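Local structure of lipase (Rhizopus chinensis, 6A0W) at residues I41-N46 / S198-G203; F122-Y127 / G132-A137; C204-N209 / N265-Q270; K253-D258 / T286-N291. The protein probably hydrolyses the ester bonds of lipids such as triacylglycerols, as expected of a class 3 lipase with an alpha/beta-hydrolase fold. All coordinates share one frame; numbering follows the deposited sequence.

Contact 1: residues I41-N46 / S198-G203; sequences IKELTN and SIYTVG
The ring of Tyr200 meets helix 38-53 with its edge: Leu44 CD2 lies in the ring plane, 3.8 Å from Tyr200 CD2, and Glu43 OE1 sits close to that plane beside the hydroxyl, on the CE2 side. His224 stacks on the ring, and the ring of Tyr47 meets it at an inclined angle. The carboxylate of Glu43 is turned 69° against the ring. A weak hydrogen bond of 3.1 Å runs from Tyr200 OH to Glu43 OE1, and not a settled one, since the phenolic proton has another acceptor within reach. Glu43 reaches the hydroxyl by a straight route: CG stands anti to the backbone N (chi1 158°) and the chain runs on extended. Within the helix, Thr45 OG1 bonds back to Ile41 O, one turn earlier, 2.7 Å away, from the opposite face of the carbonyl plane to Thr45 N. On strand 197-202 the side chains alternate, Ile199 and Thr201 touching helix 173-188 while Tyr200 faces helix 38-53. A tyrosine suits this place because its ring spans from sheet to helix and offers an edge to Leu44, while its hydroxyl lies beside a carboxylate, which would probably favour the neutral phenol.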
loop_
_atom_site.group_PDB
_atom_site.type_symbol
_atom_site.label_atom_id
_atom_site.label_comp_id
_atom_site.label_asym_id
_atom_site.label_seq_id
_atom_site.Cartn_x
_atom_site.Cartn_y
_atom_site.Cartn_z
ATOM N N ILE A 41 -9.823 10.868 6.970
ATOM C CA ILE A 41 -10.129 10.615 5.557
ATOM C C ILE A 41 -9.266 11.497 4.663
ATOM O O ILE A 41 -8.753 11.056 3.632
ATOM C CB ILE A 41 -11.652 10.796 5.256
ATOM C CG1 ILE A 41 -12.448 9.653 5.873
ATOM C CG2 ILE A 41 -11.961 10.896 3.763
ATOM C CD1 ILE A 41 -13.923 9.959 5.982
ATOM N N LYS A 42 -9.169 12.766 5.001
ATOM C CA LYS A 42 -8.333 13.649 4.216
ATOM C C LYS A 42 -6.883 13.157 4.140
ATOM O O LYS A 42 -6.201 13.284 3.121
ATOM C CB LYS A 42 -8.362 15.040 4.818
ATOM C CG LYS A 42 -7.705 16.098 3.952
ATOM C CD LYS A 42 -7.968 17.471 4.550
ATOM C CE LYS A 42 -8.152 18.529 3.477
ATOM N NZ LYS A 42 -6.963 19.420 3.422
ATOM N N GLU A 43 -6.384 12.629 5.242
ATOM C CA GLU A 43 -4.987 12.246 5.276
ATOM C C GLU A 43 -4.784 10.954 4.478
ATOM O O GLU A 43 -3.835 10.839 3.695
ATOM C CB GLU A 43 -4.531 12.116 6.731
ATOM C CG GLU A 43 -3.311 11.243 6.893
ATOM C CD GLU A 43 -2.912 11.135 8.334
ATOM O OE1 GLU A 43 -3.355 10.172 9.004
ATOM O OE2 GLU A 43 -2.149 12.014 8.757
ATOM N N LEU A 44 -5.727 10.017 4.591
ATOM C CA LEU A 44 -5.643 8.792 3.806
ATOM C C LEU A 44 -5.749 9.127 2.323
ATOM O O LEU A 44 -5.031 8.573 1.482
ATOM C CB LEU A 44 -6.740 7.804 4.183
ATOM C CG LEU A 44 -6.717 7.403 5.644
ATOM C CD1 LEU A 44 -8.045 6.719 5.975
ATOM C CD2 LEU A 44 -5.523 6.478 5.917
ATOM N N THR A 45 -6.586 10.113 2.015
ATOM C CA THR A 45 -6.826 10.506 0.640
ATOM C C THR A 45 -5.535 11.067 0.076
ATOM O O THR A 45 -5.218 10.861 -1.105
ATOM C CB THR A 45 -7.973 11.562 0.544
ATOM O OG1 THR A 45 -9.200 10.956 0.955
ATOM C CG2 THR A 45 -8.152 12.057 -0.849
ATOM N N ASN A 46 -4.866 11.889 0.870
ATOM C CA ASN A 46 -3.704 12.627 0.357
ATOM C C ASN A 46 -2.534 11.663 -0.025
ATOM O O ASN A 46 -1.953 11.754 -1.112
ATOM C CB ASN A 46 -3.305 13.715 1.349
ATOM C CG ASN A 46 -4.191 14.988 1.231
ATOM O OD1 ASN A 46 -3.670 16.094 1.186
ATOM N ND2 ASN A 46 -5.524 14.827 1.101
ATOM N N SER A 198 6.014 6.185 8.836
ATOM C CA SER A 198 4.629 5.720 8.709
ATOM C C SER A 198 4.485 5.081 7.326
ATOM O O SER A 198 5.103 5.538 6.374
ATOM C CB SER A 198 3.670 6.962 8.800
ATOM O OG SER A 198 3.192 7.030 10.108
ATOM N N ILE A 199 3.569 4.127 7.203
ATOM C CA ILE A 199 3.332 3.398 5.983
ATOM C C ILE A 199 1.837 3.518 5.650
ATOM O O ILE A 199 0.975 3.244 6.492
ATOM C CB ILE A 199 3.647 1.911 6.145
ATOM C CG1 ILE A 199 5.107 1.689 6.647
ATOM C CG2 ILE A 199 3.520 1.215 4.801
ATOM C CD1 ILE A 199 5.365 0.287 7.190
ATOM N N TYR A 200 1.542 3.939 4.430
ATOM C CA TYR A 200 0.155 4.016 3.961
ATOM C C TYR A 200 0.004 3.288 2.665
ATOM O O TYR A 200 0.734 3.556 1.693
ATOM C CB TYR A 200 -0.261 5.476 3.721
ATOM C CG TYR A 200 -0.425 6.277 4.998
ATOM C CD1 TYR A 200 0.680 6.875 5.597
ATOM C CD2 TYR A 200 -1.701 6.572 5.513
ATOM C CE1 TYR A 200 0.563 7.557 6.791
ATOM C CE2 TYR A 200 -1.833 7.333 6.668
ATOM C CZ TYR A 200 -0.709 7.846 7.285
ATOM O OH TYR A 200 -0.780 8.626 8.406
ATOM N N THR A 201 -1.061 2.504 2.596
ATOM C CA THR A 201 -1.348 1.762 1.389
ATOM C C THR A 201 -2.853 1.819 0.997
ATOM O O THR A 201 -3.734 1.984 1.866
ATOM C CB THR A 201 -0.932 0.274 1.518
ATOM O OG1 THR A 201 -1.713 -0.387 2.509
ATOM C CG2 THR A 201 0.560 0.115 1.839
ATOM N N VAL A 202 -3.100 1.552 -0.287
ATOM C CA VAL A 202 -4.431 1.401 -0.874
ATOM C C VAL A 202 -4.429 0.136 -1.711
ATOM O O VAL A 202 -3.517 -0.059 -2.526
ATOM C CB VAL A 202 -4.880 2.647 -1.690
ATOM C CG1 VAL A 202 -5.285 3.764 -0.730
ATOM C CG2 VAL A 202 -3.791 3.153 -2.623
ATOM N N GLY A 203 -5.350 -0.779 -1.412
ATOM C CA GLY A 203 -5.439 -2.054 -2.124
ATOM C C GLY A 203 -4.219 -2.979 -1.984
ATOM O O GLY A 203 -3.923 -3.791 -2.865
#

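Contact 2: residues F122-Y127 / G132-A137; sequences FTFTDY and GAKVHA
Thr123 makes the first link of this hairpin, its carbonyl O accepting from Ala137 N at 2.8 Å in the carbonyl plane. Phe124 follows, paired with His136 in a non-hydrogen-bonded position from which the two side chains diverge. The Phe124 and Lys134 side chains cross at about a right angle, with Phe124 CD1 3.6 Å from Lys134 CB, and the ring of Phe124 also stacks with Tyr243. Thr125 pairs with Val135 through two bonds nearly along the C=O axis: Thr125 N gives to Val135 O at 2.9 Å, and Val135 N returns to Thr125 O. The hydroxyl of Thr125 lies beside Ala137 CB, and a water joins its OG1 to Ala137 O. Asp126 and Lys134 run side by side; chi4 of the lysine bends to 24° and brings NZ 3.3 Å from Asp126 OD1, on the syn side but 33° out of the carboxylate plane. Tyr127 closes the series, its N bonded to Ala133 O at 2.9 Å. The torsion of Tyr127 (chi1 -171°) swings CG away from the backbone N and lays CD1 3.8 Å from Val135 CG1; its ring and that of Phe212 meet edge-to-face (T-shaped), and OH bonds to Gln187. His136 N-caps helix 137-160 through ND1 to Phe139 N. Chemically the hairpin is two-sided: Tyr127 and Val135 pack inward on helices, while the solvent-facing salt bridge, tilted and long, probably adds modestly to a backbone-held structure.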
loop_
_atom_site.group_PDB
_atom_site.type_symbol
_atom_site.label_atom_id
_atom_site.label_comp_id
_atom_site.label_asym_id
_atom_site.label_seq_id
_atom_site.Cartn_x
_atom_site.Cartn_y
_atom_site.Cartn_z
ATOM N N PHE A 122 1.778 -18.183 -4.697
ATOM C CA PHE A 122 1.689 -17.938 -3.258
ATOM C C PHE A 122 2.934 -18.329 -2.486
ATOM O O PHE A 122 3.043 -18.032 -1.303
ATOM C CB PHE A 122 0.476 -18.664 -2.668
ATOM C CG PHE A 122 -0.815 -18.335 -3.348
ATOM C CD1 PHE A 122 -1.004 -17.101 -3.961
ATOM C CD2 PHE A 122 -1.813 -19.275 -3.418
ATOM C CE1 PHE A 122 -2.183 -16.810 -4.612
ATOM C CE2 PHE A 122 -2.988 -19.001 -4.077
ATOM C CZ PHE A 122 -3.187 -17.763 -4.660
ATOM N N THR A 123 3.925 -18.874 -3.178
ATOM C CA THR A 123 5.138 -19.360 -2.542
ATOM C C THR A 123 5.818 -18.310 -1.654
ATOM O O THR A 123 6.085 -17.191 -2.078
ATOM C CB THR A 123 6.143 -19.771 -3.632
ATOM O OG1 THR A 123 5.465 -20.569 -4.585
ATOM C CG2 THR A 123 7.296 -20.572 -3.077
ATOM N N PHE A 124 6.218 -18.754 -0.470
ATOM C CA PHE A 124 6.976 -17.969 0.481
ATOM C C PHE A 124 8.462 -18.090 0.257
ATOM O O PHE A 124 8.921 -19.102 -0.222
ATOM C CB PHE A 124 6.698 -18.511 1.885
ATOM C CG PHE A 124 5.365 -18.116 2.431
ATOM C CD1 PHE A 124 5.062 -16.778 2.625
ATOM C CD2 PHE A 124 4.454 -19.075 2.846
ATOM C CE1 PHE A 124 3.862 -16.411 3.215
ATOM C CE2 PHE A 124 3.250 -18.711 3.415
ATOM C CZ PHE A 124 2.969 -17.377 3.616
ATOM N N THR A 125 9.199 -17.056 0.623
ATOM C CA THR A 125 10.616 -17.114 0.915
ATOM C C THR A 125 10.741 -16.729 2.389
ATOM O O THR A 125 9.915 -15.971 2.879
ATOM C CB THR A 125 11.387 -16.016 0.160
ATOM O OG1 THR A 125 11.115 -16.103 -1.230
ATOM C CG2 THR A 125 12.896 -16.157 0.383
ATOM N N ASP A 126 11.811 -17.162 3.059
ATOM C CA ASP A 126 12.100 -16.726 4.413
ATOM C C ASP A 126 12.372 -15.244 4.455
ATOM O O ASP A 126 13.070 -14.720 3.598
ATOM C CB ASP A 126 13.308 -17.457 5.005
ATOM C CG ASP A 126 12.983 -18.884 5.388
ATOM O OD1 ASP A 126 11.811 -19.315 5.265
ATOM O OD2 ASP A 126 13.914 -19.588 5.832
ATOM N N TYR A 127 11.839 -14.589 5.485
ATOM C CA TYR A 127 12.145 -13.214 5.758
ATOM C C TYR A 127 13.338 -13.141 6.697
ATOM O O TYR A 127 13.244 -13.350 7.915
ATOM C CB TYR A 127 10.896 -12.519 6.318
ATOM C CG TYR A 127 11.021 -11.011 6.459
ATOM C CD1 TYR A 127 11.234 -10.170 5.348
ATOM C CD2 TYR A 127 10.910 -10.413 7.698
ATOM C CE1 TYR A 127 11.406 -8.790 5.511
ATOM C CE2 TYR A 127 11.020 -9.033 7.859
ATOM C CZ TYR A 127 11.229 -8.209 6.774
ATOM O OH TYR A 127 11.376 -6.829 7.004
ATOM N N GLY A 132 11.453 -17.452 11.352
ATOM C CA GLY A 132 10.079 -17.941 11.313
ATOM C C GLY A 132 9.149 -17.094 10.430
ATOM O O GLY A 132 8.054 -17.528 10.099
ATOM N N ALA A 133 9.559 -15.864 10.114
ATOM C CA ALA A 133 8.703 -14.956 9.316
ATOM C C ALA A 133 8.956 -15.233 7.855
ATOM O O ALA A 133 10.072 -15.580 7.491
ATOM C CB ALA A 133 8.997 -13.490 9.626
ATOM N N LYS A 134 7.890 -15.223 7.062
ATOM C CA LYS A 134 7.975 -15.508 5.632
ATOM C C LYS A 134 7.152 -14.463 4.874
ATOM O O LYS A 134 6.120 -13.996 5.380
ATOM C CB LYS A 134 7.420 -16.899 5.344
ATOM C CG LYS A 134 8.191 -18.068 5.945
ATOM C CD LYS A 134 7.374 -19.334 5.739
ATOM C CE LYS A 134 8.116 -20.630 6.042
ATOM N NZ LYS A 134 9.260 -20.468 6.979
ATOM N N VAL A 135 7.665 -14.052 3.718
ATOM C CA VAL A 135 6.982 -13.136 2.809
ATOM C C VAL A 135 6.924 -13.701 1.395
ATOM O O VAL A 135 7.669 -14.625 1.025
ATOM C CB VAL A 135 7.656 -11.763 2.799
ATOM C CG1 VAL A 135 7.742 -11.256 4.226
ATOM C CG2 VAL A 135 9.045 -11.845 2.227
ATOM N N HIS A 136 5.908 -13.270 0.675
ATOM C CA HIS A 136 5.679 -13.681 -0.706
ATOM C C HIS A 136 6.966 -13.572 -1.504
ATOM O O HIS A 136 7.639 -12.543 -1.434
ATOM C CB HIS A 136 4.642 -12.733 -1.298
ATOM C CG HIS A 136 4.303 -13.015 -2.719
ATOM N ND1 HIS A 136 4.995 -12.450 -3.769
ATOM C CD2 HIS A 136 3.292 -13.732 -3.260
ATOM C CE1 HIS A 136 4.418 -12.821 -4.901
ATOM N NE2 HIS A 136 3.359 -13.562 -4.617
ATOM N N ALA A 137 7.374 -14.655 -2.167
ATOM C CA ALA A 137 8.722 -14.693 -2.775
ATOM C C ALA A 137 8.915 -13.639 -3.865
ATOM O O ALA A 137 9.957 -12.961 -3.948
ATOM C CB ALA A 137 8.988 -16.070 -3.366
HETATM O O HOH W 1 12.481 -13.801 -2.896
#

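Contact 3: residues C204-N209 / N265-Q270; sequences CPRVGN and NIETKQ
Arg206 and Glu267 reach each other from irregular backbones whose nearest CA atoms, those of this very pair, are 10.2 Å apart, so the two long side chains alone span the gap. Arg206 extends from CG to NE and presents the side of its guanidinium. Its NE gives to Glu267 OE2 at 2.8 Å, nearly straight at 174°, and NH2 gives to Glu267 OE1 at the same 2.8 Å. Both oxygens use their syn lone pairs, and the two flat groups are only 10° apart. The first torsion of Glu267 (chi1 55°) puts CG between the backbone N and the carbonyl carbon, and the chain then runs straight out to the arginine. Both groups have further partners: NH1 of Arg206 bonds to Pro237 O, while OE2 of Glu267 also takes His245 N and OE1 takes Asn273 ND2. These bonds fix the rotation of both planes and satisfy the charge of a buried arginine. Beyond Glu267, Thr268 OG1 accepts from Gln270 N at 3.3 Å, an ST turn inside the loop that the Cys262–Cys271 disulfide closes. On the other segment Asn209 caps helix 210-218 through OD1 to Phe212 N. The arrangement is a side-on, two-pronged arginine–carboxylate salt bridge, joining the loop between strand 197-202 and helix 210-218 of the alpha/beta-hydrolase fold to the disulfide-closed loop after strand 258-262.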
loop_
_atom_site.group_PDB
_atom_site.type_symbol
_atom_site.label_atom_id
_atom_site.label_comp_id
_atom_site.label_asym_id
_atom_site.label_seq_id
_atom_site.Cartn_x
_atom_site.Cartn_y
_atom_site.Cartn_z
ATOM N N CYS A 204 -3.611 -2.972 -0.810
ATOM C CA CYS A 204 -2.461 -3.831 -0.511
ATOM C C CYS A 204 -2.837 -5.305 -0.376
ATOM O O CYS A 204 -3.753 -5.667 0.384
ATOM C CB CYS A 204 -1.773 -3.361 0.763
ATOM S SG CYS A 204 -0.107 -4.071 0.977
ATOM N N PRO A 205 -2.185 -6.178 -1.151
ATOM C CA PRO A 205 -2.360 -7.618 -0.879
ATOM C C PRO A 205 -1.731 -8.045 0.455
ATOM O O PRO A 205 -0.996 -7.281 1.097
ATOM C CB PRO A 205 -1.572 -8.292 -2.018
ATOM C CG PRO A 205 -0.489 -7.308 -2.294
ATOM C CD PRO A 205 -1.135 -5.946 -2.163
ATOM N N ARG A 206 -2.072 -9.251 0.892
ATOM C CA ARG A 206 -1.331 -9.866 1.984
ATOM C C ARG A 206 0.113 -10.055 1.517
ATOM O O ARG A 206 0.367 -10.295 0.321
ATOM C CB ARG A 206 -1.956 -11.185 2.428
ATOM C CG ARG A 206 -3.339 -11.017 3.061
ATOM C CD ARG A 206 -3.837 -12.276 3.738
ATOM N NE ARG A 206 -5.190 -12.091 4.222
ATOM C CZ ARG A 206 -6.295 -12.328 3.524
ATOM N NH1 ARG A 206 -6.236 -12.832 2.315
ATOM N NH2 ARG A 206 -7.491 -12.125 4.067
ATOM N N VAL A 207 1.034 -9.815 2.447
ATOM C CA VAL A 207 2.447 -9.791 2.151
ATOM C C VAL A 207 3.262 -10.925 2.775
ATOM O O VAL A 207 4.181 -11.451 2.130
ATOM C CB VAL A 207 3.049 -8.455 2.570
ATOM C CG1 VAL A 207 4.559 -8.484 2.412
ATOM C CG2 VAL A 207 2.421 -7.334 1.755
ATOM N N GLY A 208 2.935 -11.320 4.008
ATOM C CA GLY A 208 3.660 -12.389 4.677
ATOM C C GLY A 208 2.806 -13.271 5.557
ATOM O O GLY A 208 1.608 -13.073 5.624
ATOM N N ASN A 209 3.454 -14.158 6.321
ATOM C CA ASN A 209 2.764 -15.095 7.217
ATOM C C ASN A 209 2.441 -14.520 8.601
ATOM O O ASN A 209 2.709 -13.338 8.887
ATOM C CB ASN A 209 3.546 -16.419 7.361
ATOM C CG ASN A 209 4.834 -16.281 8.163
ATOM O OD1 ASN A 209 5.396 -15.190 8.342
ATOM N ND2 ASN A 209 5.366 -17.419 8.573
ATOM N N ASN A 265 -4.989 -4.407 15.036
ATOM C CA ASN A 265 -3.798 -4.433 14.176
ATOM C C ASN A 265 -3.545 -5.807 13.498
ATOM O O ASN A 265 -2.461 -6.078 12.973
ATOM C CB ASN A 265 -2.564 -3.947 14.946
ATOM C CG ASN A 265 -2.206 -4.848 16.134
ATOM O OD1 ASN A 265 -2.861 -5.870 16.396
ATOM N ND2 ASN A 265 -1.153 -4.476 16.839
ATOM N N ILE A 266 -4.542 -6.679 13.590
ATOM C CA ILE A 266 -4.597 -7.941 12.879
ATOM C C ILE A 266 -5.944 -7.999 12.212
ATOM O O ILE A 266 -6.948 -7.538 12.767
ATOM C CB ILE A 266 -4.454 -9.141 13.818
ATOM C CG1 ILE A 266 -3.044 -9.174 14.399
ATOM C CG2 ILE A 266 -4.736 -10.465 13.095
ATOM C CD1 ILE A 266 -1.959 -9.548 13.420
ATOM N N GLU A 267 -5.962 -8.428 10.957
ATOM C CA GLU A 267 -7.184 -8.299 10.185
ATOM C C GLU A 267 -8.378 -8.916 10.913
ATOM O O GLU A 267 -8.283 -10.016 11.428
ATOM C CB GLU A 267 -7.046 -8.933 8.805
ATOM C CG GLU A 267 -6.610 -10.386 8.731
ATOM C CD GLU A 267 -6.449 -10.823 7.279
ATOM O OE1 GLU A 267 -7.484 -10.891 6.611
ATOM O OE2 GLU A 267 -5.331 -11.196 6.862
ATOM N N THR A 268 -9.544 -8.315 10.722
ATOM C CA THR A 268 -10.792 -8.741 11.409
ATOM C C THR A 268 -11.866 -9.119 10.398
ATOM O O THR A 268 -11.722 -8.907 9.188
ATOM C CB THR A 268 -11.409 -7.557 12.211
ATOM O OG1 THR A 268 -11.871 -6.540 11.302
ATOM C CG2 THR A 268 -10.347 -6.923 13.153
ATOM N N LYS A 269 -12.977 -9.603 10.928
ATOM C CA LYS A 269 -14.121 -10.017 10.130
ATOM C C LYS A 269 -15.047 -8.862 9.858
ATOM O O LYS A 269 -15.914 -8.954 8.997
ATOM C CB LYS A 269 -14.889 -11.133 10.853
ATOM C CG LYS A 269 -14.136 -12.452 10.940
ATOM C CD LYS A 269 -14.983 -13.595 10.377
ATOM C CE LYS A 269 -14.183 -14.866 10.114
ATOM N NZ LYS A 269 -13.451 -14.809 8.818
ATOM N N GLN A 270 -14.789 -7.722 10.487
ATOM C CA GLN A 270 -15.770 -6.655 10.509
ATOM C C GLN A 270 -15.621 -5.604 9.430
ATOM O O GLN A 270 -16.557 -4.854 9.213
ATOM C CB GLN A 270 -15.856 -5.981 11.881
ATOM C CG GLN A 270 -16.073 -6.951 13.054
ATOM C CD GLN A 270 -14.810 -7.085 13.875
ATOM O OE1 GLN A 270 -14.174 -6.073 14.206
ATOM N NE2 GLN A 270 -14.368 -8.319 14.099
#

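Contact 4: residues K253-D258 / T286-N291; sequences KEDPAD and TYFGIN. With SO4 (sulfate ion), chain C.
Asp255 and Phe288 make the direct contact, by van der Waals approach: Asp255 OD1 lies near the plane of the ring, 3.9 Å from Phe288 CD1 at its edge, which would be mildly favourable if the carboxylate is placed correctly. The two planes are 33° apart. The same ring packs against Leu44, Thr45 and Ala48 of helix 38-53 and against Ile252, so the apolar side chain is placed between helix 38-53 and strand 248-252.

The hydrogen bonds run to a bound sulfate, probably taken up from the crystallisation liquor. Phe288 N gives to sulfate O4 at 3.0 Å, bent to 133°, and Gly289 N gives to sulfate O1 at 2.8 Å; His228 NE2 holds the ion as well. Asp255 is modelled too near the sulfate for that approach to be trusted.

Backbone bonds shape both segments. Tyr287 to Ile290 form a type I' turn, Ile290 N to Tyr287 O being 2.8 Å; both central residues, Phe288 and Gly289, have positive phi, which glycine takes easily and phenylalanine less so. In the other segment Lys253 N and Glu254 N both give to Asp258 O, a classic beta bulge, with a cis peptide before Pro256.

Polar side chains tie the region outward: Lys253 NZ bonds to Pro20 O and Thr22 OG1 of the N-terminal stretch, and Tyr287 OH to Asp231, which fits the acid of a Ser-His-Asp triad. The two turn amides and His228 could favour an anion, but a charged Asp255 would oppose it, so the sulfate is weak evidence of an anion site.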
loop_
_atom_site.group_PDB
_atom_site.type_symbol
_atom_site.label_atom_id
_atom_site.label_comp_id
_atom_site.label_asym_id
_atom_site.label_seq_id
_atom_site.Cartn_x
_atom_site.Cartn_y
_atom_site.Cartn_z
ATOM N N LYS A 253 -16.557 2.314 2.544
ATOM C CA LYS A 253 -17.819 1.665 2.222
ATOM C C LYS A 253 -18.594 2.522 1.230
ATOM O O LYS A 253 -19.097 2.027 0.229
ATOM C CB LYS A 253 -18.602 1.389 3.501
ATOM C CG LYS A 253 -17.925 0.370 4.402
ATOM C CD LYS A 253 -18.795 0.030 5.606
ATOM C CE LYS A 253 -20.033 -0.785 5.261
ATOM N NZ LYS A 253 -20.958 -0.962 6.424
ATOM N N GLU A 254 -18.579 3.831 1.425
ATOM C CA GLU A 254 -19.188 4.738 0.461
ATOM C C GLU A 254 -18.706 6.122 0.781
ATOM O O GLU A 254 -18.829 6.587 1.915
ATOM C CB GLU A 254 -20.735 4.682 0.600
ATOM C CG GLU A 254 -21.459 5.642 -0.337
ATOM C CD GLU A 254 -21.505 5.162 -1.787
ATOM O OE1 GLU A 254 -21.108 4.006 -2.073
ATOM O OE2 GLU A 254 -22.028 5.924 -2.637
ATOM N N ASP A 255 -18.116 6.800 -0.184
ATOM C CA ASP A 255 -17.740 8.182 0.073
ATOM C C ASP A 255 -18.950 9.120 0.026
ATOM O O ASP A 255 -19.944 8.794 -0.596
ATOM C CB ASP A 255 -16.700 8.637 -0.945
ATOM C CG ASP A 255 -15.259 8.234 -0.546
ATOM O OD1 ASP A 255 -14.869 8.420 0.650
ATOM O OD2 ASP A 255 -14.527 7.818 -1.473
ATOM N N PRO A 256 -18.811 10.322 0.572
ATOM C CA PRO A 256 -17.530 10.813 1.115
ATOM C C PRO A 256 -17.266 10.494 2.598
ATOM O O PRO A 256 -16.196 10.849 3.085
ATOM C CB PRO A 256 -17.634 12.336 0.958
ATOM C CG PRO A 256 -19.121 12.592 1.002
ATOM C CD PRO A 256 -19.857 11.353 0.572
ATOM N N ALA A 257 -18.251 10.000 3.350
ATOM C CA ALA A 257 -18.092 9.979 4.809
ATOM C C ALA A 257 -18.116 8.582 5.423
ATOM O O ALA A 257 -17.769 8.423 6.601
ATOM C CB ALA A 257 -19.130 10.865 5.464
ATOM N N ASP A 258 -18.615 7.580 4.693
ATOM C CA ASP A 258 -18.756 6.258 5.305
ATOM C C ASP A 258 -17.456 5.477 5.074
ATOM O O ASP A 258 -17.414 4.569 4.256
ATOM C CB ASP A 258 -19.989 5.499 4.808
ATOM C CG ASP A 258 -20.220 4.215 5.560
ATOM O OD1 ASP A 258 -19.542 4.038 6.581
ATOM O OD2 ASP A 258 -21.079 3.383 5.162
ATOM N N THR A 286 -10.047 2.636 -8.030
ATOM C CA THR A 286 -10.441 3.965 -7.570
ATOM C C THR A 286 -10.479 3.991 -6.043
ATOM O O THR A 286 -11.035 3.089 -5.418
ATOM C CB THR A 286 -11.853 4.333 -8.112
ATOM O OG1 THR A 286 -11.922 3.988 -9.500
ATOM C CG2 THR A 286 -12.099 5.844 -7.982
ATOM N N TYR A 287 -9.763 4.942 -5.462
ATOM C CA TYR A 287 -9.717 5.136 -4.022
ATOM C C TYR A 287 -9.953 6.622 -3.792
ATOM O O TYR A 287 -9.175 7.466 -4.259
ATOM C CB TYR A 287 -8.337 4.707 -3.440
ATOM C CG TYR A 287 -8.310 3.219 -3.096
ATOM C CD1 TYR A 287 -8.177 2.261 -4.084
ATOM C CD2 TYR A 287 -8.365 2.777 -1.784
ATOM C CE1 TYR A 287 -8.178 0.909 -3.779
ATOM C CE2 TYR A 287 -8.379 1.412 -1.459
ATOM C CZ TYR A 287 -8.267 0.484 -2.447
ATOM O OH TYR A 287 -8.414 -0.856 -2.163
ATOM N N PHE A 288 -11.027 6.917 -3.060
ATOM C CA PHE A 288 -11.438 8.282 -2.715
ATOM C C PHE A 288 -11.670 9.132 -3.952
ATOM O O PHE A 288 -11.194 10.257 -4.022
ATOM C CB PHE A 288 -10.383 8.966 -1.827
ATOM C CG PHE A 288 -10.086 8.236 -0.549
ATOM C CD1 PHE A 288 -11.025 8.186 0.476
ATOM C CD2 PHE A 288 -8.839 7.649 -0.343
ATOM C CE1 PHE A 288 -10.740 7.573 1.683
ATOM C CE2 PHE A 288 -8.554 7.026 0.866
ATOM C CZ PHE A 288 -9.493 7.012 1.896
ATOM N N GLY A 289 -12.224 8.520 -4.985
ATOM C CA GLY A 289 -12.361 9.150 -6.307
ATOM C C GLY A 289 -11.086 9.276 -7.115
ATOM O O GLY A 289 -11.108 9.846 -8.184
ATOM N N ILE A 290 -9.944 8.857 -6.576
ATOM C CA ILE A 290 -8.656 8.951 -7.313
ATOM C C ILE A 290 -8.383 7.665 -8.098
ATOM O O ILE A 290 -8.408 6.566 -7.547
ATOM C CB ILE A 290 -7.466 9.141 -6.344
ATOM C CG1 ILE A 290 -7.643 10.428 -5.546
ATOM C CG2 ILE A 290 -6.129 9.187 -7.084
ATOM C CD1 ILE A 290 -6.839 10.435 -4.245
ATOM N N ASN A 291 -8.158 7.802 -9.397
ATOM C CA ASN A 291 -7.820 6.669 -10.245
ATOM C C ASN A 291 -6.423 6.138 -9.888
ATOM O O ASN A 291 -5.442 6.906 -9.833
ATOM C CB ASN A 291 -7.776 7.055 -11.718
ATOM C CG ASN A 291 -7.188 5.929 -12.568
ATOM O OD1 ASN A 291 -6.027 6.015 -12.972
ATOM N ND2 ASN A 291 -7.899 4.790 -12.648
HETATM S S SO4 C . -14.638 6.139 -3.979
HETATM O O1 SO4 C . -13.867 6.259 -5.214
HETATM O O2 SO4 C . -15.741 5.185 -4.218
HETATM O O3 SO4 C . -15.180 7.455 -3.601
HETATM O O4 SO4 C . -13.737 5.653 -2.905
#

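Overall arrangement
Contact 1 is the buried one, at the middle of the central sheet, where the tyrosine ring meets a leucine and a carboxylate. Contact 4 lies at the surface, yet borders the same helix 38-53, and its Tyr287 touches Val202 of contact 1. Contacts 2 and 3 are both partly buried. Contact 2 is a hairpin on the opposite side of the chain's centre from contact 4, about 17 Å away between nearest atoms, and rests on backbone bonds. Contact 3, whose segment 204-209 follows directly on 198-203 of contact 1, relies on a paired-charge bridge and links to contact 2 through Asn209 with Lys134 and Val207 with His136. The chain thus passes from the buried strand 198-203 into the loop 204-209.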